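Local structure of hypothetical glycoside hydrolase (Parabacteroides distasonis, 3TAW) at residues D120-M125 and G248-L253; G160-K165 and I217-L222; S180-L185 and F200-E205; N196-M201 and A210-N215. The protein is of unknown function but belongs by sequence to a glycoside hydrolase-like family whose members are built as five-bladed beta-propellers. All blocks are in the same frame, centred on the assembly; numbering follows the deposited sequence. Where two conformers were deposited one is given.

Contact 1: D120-M125 and G248-L253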
# COMPACT_ATOMS: atom_id res chain seq x y z
N ASP A 120 -4.68 5.27 0.59
CA ASP A 120 -3.53 4.38 0.47
C ASP A 120 -3.57 3.18 1.41
O ASP A 120 -2.68 3.00 2.26
CB ASP A 120 -2.25 5.18 0.63
CG ASP A 120 -2.03 6.19 -0.49
OD1 ASP A 120 -2.86 6.26 -1.43
OD2 ASP A 120 -0.97 6.86 -0.46
N PRO A 121 -4.60 2.36 1.26
CA PRO A 121 -4.81 1.17 2.11
C PRO A 121 -3.83 0.04 1.78
O PRO A 121 -3.42 -0.13 0.63
CB PRO A 121 -6.20 0.75 1.73
CG PRO A 121 -6.35 1.15 0.30
CD PRO A 121 -5.65 2.47 0.21
N ARG A 122 -3.46 -0.72 2.81
CA ARG A 122 -2.92 -2.06 2.65
C ARG A 122 -3.70 -2.96 3.57
O ARG A 122 -4.03 -2.59 4.71
CB ARG A 122 -1.43 -2.18 3.03
CG ARG A 122 -0.45 -1.69 2.02
CD ARG A 122 -0.22 -0.23 2.15
NE ARG A 122 0.89 0.30 1.34
CZ ARG A 122 0.94 1.56 0.94
NH1 ARG A 122 -0.02 2.39 1.28
NH2 ARG A 122 1.94 2.00 0.19
N ILE A 123 -3.96 -4.18 3.10
CA ILE A 123 -4.69 -5.17 3.86
C ILE A 123 -3.89 -6.45 3.98
O ILE A 123 -3.31 -6.91 3.00
CB ILE A 123 -6.04 -5.51 3.21
CG1 ILE A 123 -6.92 -4.26 3.17
CG2 ILE A 123 -6.75 -6.68 3.95
CD1 ILE A 123 -8.15 -4.41 2.30
N ALA A 124 -3.91 -7.04 5.17
CA ALA A 124 -3.46 -8.41 5.36
C ALA A 124 -4.41 -9.08 6.36
O ALA A 124 -5.16 -8.41 7.07
CB ALA A 124 -2.00 -8.50 5.87
N MSE A 125 -4.36 -10.40 6.39
CA MSE A 125 -5.32 -11.17 7.20
C MSE A 125 -4.62 -12.05 8.22
O MSE A 125 -3.64 -12.71 7.89
CB MSE A 125 -6.18 -12.06 6.30
CG MSE A 125 -7.36 -12.64 7.01
SE MSE A 125 -8.20 -14.05 5.93
CE MSE A 125 -6.81 -15.44 6.13
N GLY A 248 5.30 -0.79 -0.18
CA GLY A 248 4.25 -1.19 -1.09
C GLY A 248 3.25 -2.12 -0.39
O GLY A 248 2.74 -1.79 0.69
N PRO A 249 2.94 -3.27 -1.00
CA PRO A 249 2.03 -4.19 -0.36
C PRO A 249 2.63 -4.85 0.88
O PRO A 249 3.81 -4.63 1.20
CB PRO A 249 1.78 -5.25 -1.46
CG PRO A 249 3.01 -5.24 -2.26
CD PRO A 249 3.50 -3.82 -2.26
N PRO A 250 1.84 -5.67 1.59
CA PRO A 250 2.43 -6.43 2.68
C PRO A 250 3.67 -7.25 2.27
O PRO A 250 3.76 -7.75 1.13
CB PRO A 250 1.29 -7.35 3.13
CG PRO A 250 0.05 -6.56 2.78
CD PRO A 250 0.40 -5.94 1.46
N ALA A 251 4.62 -7.31 3.20
CA ALA A 251 5.86 -8.05 3.01
C ALA A 251 5.58 -9.54 3.13
O ALA A 251 4.61 -9.95 3.78
CB ALA A 251 6.90 -7.62 4.05
N ILE A 252 6.47 -10.33 2.53
CA ILE A 252 6.33 -11.78 2.45
C ILE A 252 7.56 -12.51 3.01
O ILE A 252 8.65 -12.41 2.44
CB ILE A 252 6.09 -12.27 1.00
CG1 ILE A 252 4.87 -11.56 0.41
CG2 ILE A 252 5.86 -13.77 0.99
CD1 ILE A 252 4.52 -11.96 -1.01
N LEU A 253 7.35 -13.25 4.09
CA LEU A 253 8.39 -14.03 4.75
C LEU A 253 8.57 -15.32 3.98
O LEU A 253 7.65 -16.14 3.97
CB LEU A 253 8.00 -14.31 6.20
CG LEU A 253 8.78 -15.32 7.02
CD1 LEU A 253 10.21 -14.89 7.13
CD2 LEU A 253 8.12 -15.50 8.43
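Arg122 reaches from strand 117-125 to the Gly248 carbonyl at the head of the other segment. Its CB points toward that segment, and CG already lies 3.5 Å from Gly248 O, close to the backbone of Pro249. The chain then bends (chi2 86°), carrying CD alongside the same oxygen at 3.7 Å and setting NE in line for a hydrogen bond. Arg122 NE to Gly248 O measures 2.9 Å and is nearly straight at 167°. The oxygen sits at the edge of the guanidinium, in its plane, although the donor stands above the carbonyl plane. NH1 turns back to its own strand and makes a weak bond to Asp120 O at 2.9 Å, while NH2 is held by Cys247 O. Beside the arginine, the Pro250 ring lays CG 3.4 Å from Ile123 O and 4.2 Å from Ala124 CB. Ser180 OG lies within bonding reach of both Gly248 O and Pro249 O.

Everything that touches here is buried. The positive charge is met mainly by carbonyl oxygens, together with a long, weak ion pair from NH1 to Glu325; the bonds from NE and NH2, with the weak one from NH1, probably limit the rotation of the guanidinium, and the carbonyl dipoles probably stabilise its buried charge.

Contact 2: G160-K165 and I217-L222. With EDO (1,2-ethanediol), chain K; EDO (1,2-ethanediol), chain L.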
# COMPACT_ATOMS: atom_id res chain seq x y z
N GLY A 160 -7.67 4.05 15.34
CA GLY A 160 -6.88 5.26 15.31
C GLY A 160 -5.44 5.05 14.90
O GLY A 160 -5.06 3.96 14.46
N PRO A 161 -4.62 6.10 15.05
CA PRO A 161 -3.24 6.07 14.58
C PRO A 161 -2.41 4.94 15.17
O PRO A 161 -2.50 4.65 16.37
CB PRO A 161 -2.69 7.43 15.03
CG PRO A 161 -3.91 8.32 15.07
CD PRO A 161 -5.00 7.43 15.56
N ALA A 162 -1.60 4.30 14.32
CA ALA A 162 -0.78 3.17 14.72
C ALA A 162 0.24 3.54 15.80
O ALA A 162 0.61 2.69 16.62
CB ALA A 162 -0.07 2.60 13.51
N PHE A 163 0.70 4.80 15.77
CA PHE A 163 1.74 5.26 16.71
C PHE A 163 1.22 6.26 17.76
O PHE A 163 1.99 7.06 18.32
CB PHE A 163 2.92 5.88 15.94
CG PHE A 163 3.43 5.04 14.79
CD1 PHE A 163 3.58 3.67 14.89
CD2 PHE A 163 3.81 5.64 13.60
CE1 PHE A 163 4.07 2.92 13.83
CE2 PHE A 163 4.29 4.88 12.52
CZ PHE A 163 4.41 3.53 12.64
N GLU A 164 -0.09 6.20 18.03
CA GLU A 164 -0.71 7.12 18.99
C GLU A 164 -0.06 6.98 20.36
O GLU A 164 0.29 7.97 21.01
CB GLU A 164 -2.22 6.86 19.10
CG GLU A 164 -2.99 7.89 19.98
CD GLU A 164 -3.08 9.28 19.36
OE1 GLU A 164 -2.93 9.43 18.13
OE2 GLU A 164 -3.35 10.25 20.12
N LYS A 165 0.12 5.74 20.81
CA LYS A 165 0.53 5.48 22.20
C LYS A 165 2.05 5.41 22.42
O LYS A 165 2.53 5.79 23.49
CB LYS A 165 -0.10 4.18 22.73
CG LYS A 165 -1.63 4.21 22.76
CD LYS A 165 -2.18 3.10 23.69
CE LYS A 165 -3.69 3.03 23.68
NZ LYS A 165 -4.21 2.55 22.36
N ILE A 217 -2.66 -3.34 16.70
CA ILE A 217 -3.27 -2.00 16.66
C ILE A 217 -2.35 -0.91 17.20
O ILE A 217 -2.29 0.15 16.60
CB ILE A 217 -4.69 -1.92 17.30
CG1 ILE A 217 -4.68 -2.36 18.76
CG2 ILE A 217 -5.65 -2.76 16.50
CD1 ILE A 217 -5.96 -2.04 19.51
N ASP A 218 -1.63 -1.18 18.29
CA ASP A 218 -0.66 -0.25 18.82
C ASP A 218 0.73 -0.72 18.39
O ASP A 218 1.16 -1.86 18.71
CB ASP A 218 -0.73 -0.21 20.34
CG ASP A 218 -2.10 0.22 20.83
OD1 ASP A 218 -2.58 1.31 20.43
OD2 ASP A 218 -2.70 -0.56 21.58
N TRP A 219 1.41 0.14 17.65
CA TRP A 219 2.70 -0.17 17.06
C TRP A 219 3.79 0.70 17.65
O TRP A 219 3.55 1.88 17.90
CB TRP A 219 2.63 0.02 15.54
CG TRP A 219 1.74 -0.98 14.90
CD1 TRP A 219 0.38 -0.91 14.78
CD2 TRP A 219 2.13 -2.22 14.29
NE1 TRP A 219 -0.10 -2.05 14.15
CE2 TRP A 219 0.95 -2.86 13.84
CE3 TRP A 219 3.36 -2.85 14.07
CZ2 TRP A 219 0.97 -4.10 13.19
CZ3 TRP A 219 3.37 -4.10 13.44
CH2 TRP A 219 2.19 -4.69 13.02
N ASP A 220 4.97 0.11 17.85
CA ASP A 220 6.15 0.80 18.36
C ASP A 220 7.20 0.90 17.25
O ASP A 220 7.81 -0.10 16.85
CB ASP A 220 6.76 0.03 19.53
CG ASP A 220 5.82 -0.06 20.72
OD1 ASP A 220 5.16 0.95 21.07
OD2 ASP A 220 5.79 -1.15 21.34
N PRO A 221 7.44 2.12 16.76
CA PRO A 221 8.48 2.33 15.74
C PRO A 221 9.85 1.97 16.28
O PRO A 221 10.14 2.24 17.45
CB PRO A 221 8.39 3.82 15.45
CG PRO A 221 6.98 4.15 15.75
CD PRO A 221 6.68 3.36 17.00
N LEU A 222 10.66 1.34 15.44
CA LEU A 222 12.02 1.03 15.82
C LEU A 222 12.84 2.32 15.87
O LEU A 222 12.73 3.16 14.97
CB LEU A 222 12.63 0.06 14.83
CG LEU A 222 12.42 -1.43 15.11
CD1 LEU A 222 11.03 -1.77 15.54
CD2 LEU A 222 12.91 -2.27 13.95
C1 EDO K . 1.66 9.00 13.74
O1 EDO K . 1.43 9.72 12.55
C2 EDO K . 0.52 8.05 14.16
O2 EDO K . 0.48 6.78 13.52
C1 EDO L . -4.39 12.77 16.97
O1 EDO L . -4.40 11.35 16.79
C2 EDO L . -3.22 13.21 17.84
O2 EDO L . -3.33 12.68 19.16
O HOH W 1 -4.66 1.72 16.15
O HOH W 2 -1.17 3.32 19.18
O HOH W 3 1.52 2.98 19.52
O HOH W 4 -5.15 -0.44 22.52
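Ala162 O receives the Trp219 N-H at 2.9 Å, in the carbonyl plane. Around this bond the side chains close in. Ala162 CB meets the indole at CD1, and Phe163 lies between several neighbours: Pro221 CG sits over one ring face, 3.7 Å from the centroid, a CH-pi contact, and Ala162 CB lies off-centre above the opposite face. At the edge of the ring, Phe163 CD1 is 3.5 Å from Trp219 O. Phe163 CE1 also packs 3.7 Å from Trp219 CB.

Farther out, Lys165 holds Asp218 in a salt bridge. The lysine runs extended until chi4 (68°), where the bend brings NZ to 2.8 Å from Asp218 OD1, on the syn side but 32° out of the carboxylate plane. One water bridges the same pair, accepting from Lys165 NZ and donating to Asp218 OD2. Another lies within hydrogen-bonding distance of both Gly160 O and Ile217 O.

Phe163 sits within the type I turn from Pro161 to Glu164, and Lys165 follows it; a bound 1,2-ethanediol accepts the Phe163 N-H at 3.0 Å. The Trp203 ring meets the phenyl ring, their planes about 55° apart. On the other segment, Asn215 OD1 accepts the backbone N-H groups of Ile217 and Asp218.

Strand 157-161 is the outermost of its four-stranded antiparallel sheet, and strand 220-221 pairs with 209-213 at the margin of the next sheet. The turn after one sheet's outer strand packs against the residues leading into the outer strand of the next, consistent with neighbouring blades of a beta-propeller.

Contact 3: S180-L185 and F200-E205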
# COMPACT_ATOMS: atom_id res chain seq x y z
N SER A 180 3.62 -1.96 5.41
CA SER A 180 3.68 -3.33 4.87
C SER A 180 3.89 -4.30 6.02
O SER A 180 5.02 -4.50 6.49
CB SER A 180 4.86 -3.43 3.90
OG SER A 180 4.69 -2.49 2.85
N LEU A 181 2.79 -4.91 6.48
CA LEU A 181 2.86 -5.94 7.51
C LEU A 181 3.55 -7.19 6.96
O LEU A 181 3.41 -7.54 5.79
CB LEU A 181 1.46 -6.34 7.97
CG LEU A 181 0.88 -5.56 9.13
CD1 LEU A 181 0.71 -4.12 8.76
CD2 LEU A 181 -0.46 -6.22 9.50
N VAL A 182 4.27 -7.87 7.83
CA VAL A 182 4.87 -9.14 7.44
C VAL A 182 3.82 -10.26 7.44
O VAL A 182 3.08 -10.44 8.41
CB VAL A 182 6.08 -9.48 8.32
CG1 VAL A 182 6.57 -10.90 8.02
CG2 VAL A 182 7.22 -8.47 8.06
N THR A 183 3.78 -10.98 6.32
CA THR A 183 2.90 -12.10 6.07
C THR A 183 3.76 -13.28 5.62
O THR A 183 4.93 -13.12 5.29
CB THR A 183 1.88 -11.81 4.94
OG1 THR A 183 2.56 -11.70 3.68
CG2 THR A 183 1.06 -10.54 5.24
N THR A 184 3.14 -14.46 5.57
CA THR A 184 3.76 -15.61 4.95
C THR A 184 2.67 -16.48 4.33
O THR A 184 1.51 -16.23 4.58
CB THR A 184 4.59 -16.42 5.96
OG1 THR A 184 5.53 -17.26 5.26
CG2 THR A 184 3.71 -17.25 6.88
N LEU A 185 3.07 -17.46 3.51
CA LEU A 185 2.10 -18.40 2.97
C LEU A 185 2.21 -19.71 3.71
O LEU A 185 3.30 -20.29 3.86
CB LEU A 185 2.29 -18.58 1.46
CG LEU A 185 1.48 -17.54 0.68
CD1 LEU A 185 2.11 -16.17 0.79
CD2 LEU A 185 1.24 -17.94 -0.79
N PHE A 200 5.13 -7.50 12.92
CA PHE A 200 6.18 -6.64 12.38
C PHE A 200 5.69 -5.96 11.11
O PHE A 200 5.01 -6.57 10.31
CB PHE A 200 7.43 -7.48 12.05
CG PHE A 200 8.69 -6.66 11.87
CD1 PHE A 200 9.01 -6.12 10.64
CD2 PHE A 200 9.57 -6.45 12.93
CE1 PHE A 200 10.16 -5.36 10.47
CE2 PHE A 200 10.72 -5.69 12.75
CZ PHE A 200 11.02 -5.15 11.53
N MSE A 201 6.05 -4.70 10.94
CA MSE A 201 5.82 -4.06 9.65
C MSE A 201 6.98 -3.16 9.26
O MSE A 201 7.73 -2.67 10.12
CB MSE A 201 4.50 -3.29 9.63
CG MSE A 201 4.43 -2.15 10.59
SE MSE A 201 2.69 -1.28 10.60
CE MSE A 201 3.27 0.30 11.55
N TYR A 202 7.14 -3.02 7.95
CA TYR A 202 7.98 -2.00 7.34
C TYR A 202 7.04 -0.86 7.01
O TYR A 202 5.88 -1.10 6.59
CB TYR A 202 8.70 -2.53 6.08
CG TYR A 202 9.55 -3.72 6.39
CD1 TYR A 202 9.01 -5.01 6.35
CD2 TYR A 202 10.88 -3.58 6.75
CE1 TYR A 202 9.78 -6.12 6.67
CE2 TYR A 202 11.66 -4.69 7.09
CZ TYR A 202 11.11 -5.95 7.05
OH TYR A 202 11.84 -7.07 7.37
N TRP A 203 7.46 0.38 7.23
CA TRP A 203 6.59 1.50 6.87
C TRP A 203 7.41 2.70 6.46
O TRP A 203 8.61 2.80 6.77
CB TRP A 203 5.62 1.82 8.03
CG TRP A 203 6.32 2.41 9.21
CD1 TRP A 203 6.97 1.74 10.20
CD2 TRP A 203 6.52 3.80 9.46
NE1 TRP A 203 7.52 2.62 11.08
CE2 TRP A 203 7.26 3.90 10.65
CE3 TRP A 203 6.11 4.96 8.81
CZ2 TRP A 203 7.63 5.13 11.20
CZ3 TRP A 203 6.47 6.18 9.34
CH2 TRP A 203 7.24 6.26 10.53
N GLY A 204 6.78 3.62 5.74
CA GLY A 204 7.40 4.89 5.42
C GLY A 204 7.38 5.25 3.95
O GLY A 204 7.16 4.39 3.09
N GLU A 205 7.65 6.52 3.70
CA GLU A 205 7.75 7.11 2.36
C GLU A 205 9.18 7.64 2.09
O GLU A 205 9.77 7.33 1.08
CB GLU A 205 6.74 8.26 2.26
CG GLU A 205 6.77 9.04 0.97
CD GLU A 205 5.91 10.32 1.01
OE1 GLU A 205 5.69 10.91 2.09
OE2 GLU A 205 5.50 10.76 -0.07
O HOH W 5 3.65 -9.36 11.29
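Ser180 faces Tyr202, and Leu181 faces Met201, in a buried antiparallel pairing of strands 179-186 and 199-203 within the mixed sheet. The segment axes approach to 4.5 Å and their directions differ by 140°, well away from strictly antiparallel, and the two bridges span just Ser180-Leu181 and Met201-Tyr202.

Ser180 and Tyr202 form the hydrogen-bonded pair: Ser180 N gives to Tyr202 O at 2.7 Å, and Tyr202 N returns a bond to Ser180 O at 3.0 Å. Leu181 and Met201 are the non-hydrogen-bonded pair, with CA atoms 4.1 Å apart. Val182 N continues the ladder to Phe200 O at 2.9 Å. The reciprocal step is missing; a water accepts from Phe200 N and lies within bonding distance of Val182 O, filling the gap as the strands diverge.

On the face of Ser180 and Tyr202, Val182 CG2 touches Tyr202 CE1 at 3.7 Å and Phe200 CD1 at 3.9 Å. Phe200, with CG anti to its N (chi1 -163°), swings its CE1 over one face of the tyrosine ring in an edge-to-face stack. On the other face, Met201, modelled as selenomethionine and in one of its two conformers, runs extended beyond CG and lays SE 3.9 Å from Leu181 CD1.

Strand 244-254 runs parallel to 179-186, and Pro249 O takes the Ser180 hydroxyl. Tyr202 OH bonds Pro293 O, while its ring stacks on Phe288 and touches Ile258 and Leu260 of strand 257-265; strand 209-213 pairs with 199-203 along its other edge.

Contact 4: N196-M201 and A210-N215. With EDO (1,2-ethanediol), chain Q; EDO (1,2-ethanediol), chain S.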
# COMPACT_ATOMS: atom_id res chain seq x y z
N ASN A 196 10.09 -13.25 15.46
CA ASN A 196 10.60 -13.26 16.83
C ASN A 196 9.52 -12.95 17.88
O ASN A 196 9.75 -12.20 18.82
CB ASN A 196 11.79 -12.31 16.95
CG ASN A 196 12.96 -12.76 16.09
OD1 ASN A 196 13.26 -13.97 16.01
ND2 ASN A 196 13.62 -11.81 15.44
N GLY A 197 8.33 -13.51 17.68
CA GLY A 197 7.23 -13.40 18.63
C GLY A 197 6.40 -12.12 18.59
O GLY A 197 5.52 -11.95 19.42
N LYS A 198 6.72 -11.20 17.68
CA LYS A 198 6.00 -9.94 17.56
C LYS A 198 5.48 -9.76 16.14
O LYS A 198 6.09 -10.23 15.20
CB LYS A 198 6.92 -8.74 17.87
CG LYS A 198 7.39 -8.70 19.34
CD LYS A 198 7.43 -7.28 19.88
CE LYS A 198 7.60 -7.23 21.41
NZ LYS A 198 6.70 -6.18 22.03
N TYR A 199 4.37 -9.05 16.02
CA TYR A 199 3.93 -8.62 14.70
C TYR A 199 4.92 -7.58 14.23
O TYR A 199 5.50 -6.85 15.04
CB TYR A 199 2.52 -8.07 14.75
CG TYR A 199 1.53 -9.12 15.18
CD1 TYR A 199 1.21 -10.16 14.33
CD2 TYR A 199 0.94 -9.08 16.43
CE1 TYR A 199 0.31 -11.13 14.70
CE2 TYR A 199 0.03 -10.07 16.82
CZ TYR A 199 -0.27 -11.09 15.94
OH TYR A 199 -1.18 -12.09 16.28
N PHE A 200 5.13 -7.50 12.92
CA PHE A 200 6.18 -6.64 12.38
C PHE A 200 5.69 -5.96 11.11
O PHE A 200 5.01 -6.57 10.31
CB PHE A 200 7.43 -7.48 12.05
CG PHE A 200 8.69 -6.66 11.87
CD1 PHE A 200 9.01 -6.12 10.64
CD2 PHE A 200 9.57 -6.45 12.93
CE1 PHE A 200 10.16 -5.36 10.47
CE2 PHE A 200 10.72 -5.69 12.75
CZ PHE A 200 11.02 -5.15 11.53
N MSE A 201 6.05 -4.70 10.94
CA MSE A 201 5.82 -4.06 9.65
C MSE A 201 6.98 -3.16 9.26
O MSE A 201 7.73 -2.67 10.12
CB MSE A 201 4.50 -3.29 9.63
CG MSE A 201 4.43 -2.15 10.59
SE MSE A 201 2.69 -1.28 10.60
CE MSE A 201 3.27 0.30 11.55
N ALA A 210 10.58 0.77 10.47
CA ALA A 210 9.85 -0.42 10.90
C ALA A 210 9.14 -0.20 12.23
O ALA A 210 9.36 0.82 12.88
CB ALA A 210 10.79 -1.63 10.98
N ALA A 211 8.29 -1.16 12.60
CA ALA A 211 7.60 -1.11 13.88
C ALA A 211 7.17 -2.49 14.28
O ALA A 211 6.97 -3.37 13.43
CB ALA A 211 6.38 -0.18 13.81
N THR A 212 7.04 -2.69 15.59
CA THR A 212 6.53 -3.93 16.13
C THR A 212 5.25 -3.72 16.92
O THR A 212 4.91 -2.60 17.34
CB THR A 212 7.60 -4.61 17.01
OG1 THR A 212 7.91 -3.77 18.13
CG2 THR A 212 8.86 -4.87 16.20
N SER A 213 4.53 -4.81 17.16
CA SER A 213 3.29 -4.77 17.93
C SER A 213 3.03 -6.14 18.52
O SER A 213 3.40 -7.16 17.94
CB SER A 213 2.11 -4.42 17.01
OG SER A 213 0.87 -4.42 17.70
N ASP A 214 2.35 -6.15 19.68
CA ASP A 214 1.80 -7.37 20.25
C ASP A 214 0.32 -7.60 19.91
O ASP A 214 -0.17 -8.70 20.09
CB ASP A 214 1.92 -7.36 21.78
CG ASP A 214 3.36 -7.32 22.24
OD1 ASP A 214 4.19 -8.08 21.70
OD2 ASP A 214 3.64 -6.53 23.18
N ASN A 215 -0.38 -6.56 19.45
CA ASN A 215 -1.83 -6.65 19.31
C ASN A 215 -2.38 -6.18 17.97
O ASN A 215 -3.60 -6.08 17.82
CB ASN A 215 -2.51 -5.90 20.46
CG ASN A 215 -2.31 -4.39 20.38
OD1 ASN A 215 -1.67 -3.88 19.45
ND2 ASN A 215 -2.85 -3.66 21.35
C1 EDO Q . 10.63 -8.34 16.63
O1 EDO Q . 11.43 -7.53 17.51
C2 EDO Q . 11.43 -8.71 15.39
O2 EDO Q . 12.78 -9.13 15.69
C1 EDO S . 11.92 -15.51 13.37
O1 EDO S . 10.59 -15.53 13.91
C2 EDO S . 11.94 -16.21 12.02
O2 EDO S . 11.11 -15.48 11.10
O HOH W 6 3.60 -10.37 20.53
O HOH W 7 6.15 -3.82 20.33
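Ala210 CB meets the far end of the Phe200 ring, 3.6 Å from CZ, on the second arm of a beta hairpin made by strands 199-203 and 209-213. Ala211 comes next, in a hydrogen-bonded pair with Met201: its N reaches Met201 O at 3.0 Å, and its O accepts from Met201 N. That same oxygen lies off-centre above one face of the phenyl ring, and Ala211 CB touches the terminal methyl of the selenomethionine.

Thr212 forms the non-hydrogen-bonded pair with Phe200. Its CG2 lies 3.7 Å from Phe200 CD2, while CB meets Lys198 CD at 3.9 Å. The threonine hydroxyl and Lys198 NZ share a water, which accepts from the ammonium group.

Ser213 pairs with Tyr199, its O taking the Tyr199 N-H at 2.9 Å and its N bonding back to Tyr199 O. Beyond it, exposed Asp214 draws in the lysine in a salt bridge, with Lys198 NZ 3.2 Å from OD1 on the syn side, 32° out of the carboxylate plane. A second, weak bond goes to OD2, and a water joins OD1 to Gly197 O. The Asp214 backbone oxygen borders the Tyr199 ring at its edge, 3.6 Å from CE2.

Past the strand's end at Ser213, the chain turns at Asn215. Ser213 OG, whose hydroxyl bonds to Asp218 O, closes an ST turn by accepting from Asn215 N at 3.0 Å with an N-H...O angle of 150°.

Contacts 3 and 4 share strand 199-203 through Phe200 and Met201, with centres 9 Å apart, so three neighbouring strands of one sheet (179-186, 199-203 and 209-213) pass through them. Contact 1 adds strand 244-254 on the far side, its centre about 6 Å from that of contact 3; Thr183 OG1 lies 2.7 Å from Ala251 O there. Contact 2 lies farther out, about 11 Å between centres from contact 4 and 17 Å from contact 1. Asp220 N extends the sheet to Thr212 O at 2.8 Å, and Phe163 reaches inward to Met201 and Trp203. The magnesium ion sits elsewhere, at Asn355 and Phe356, while 1,2-ethanediol molecules lie about 4 Å from the Pro250 and Phe200 side chains.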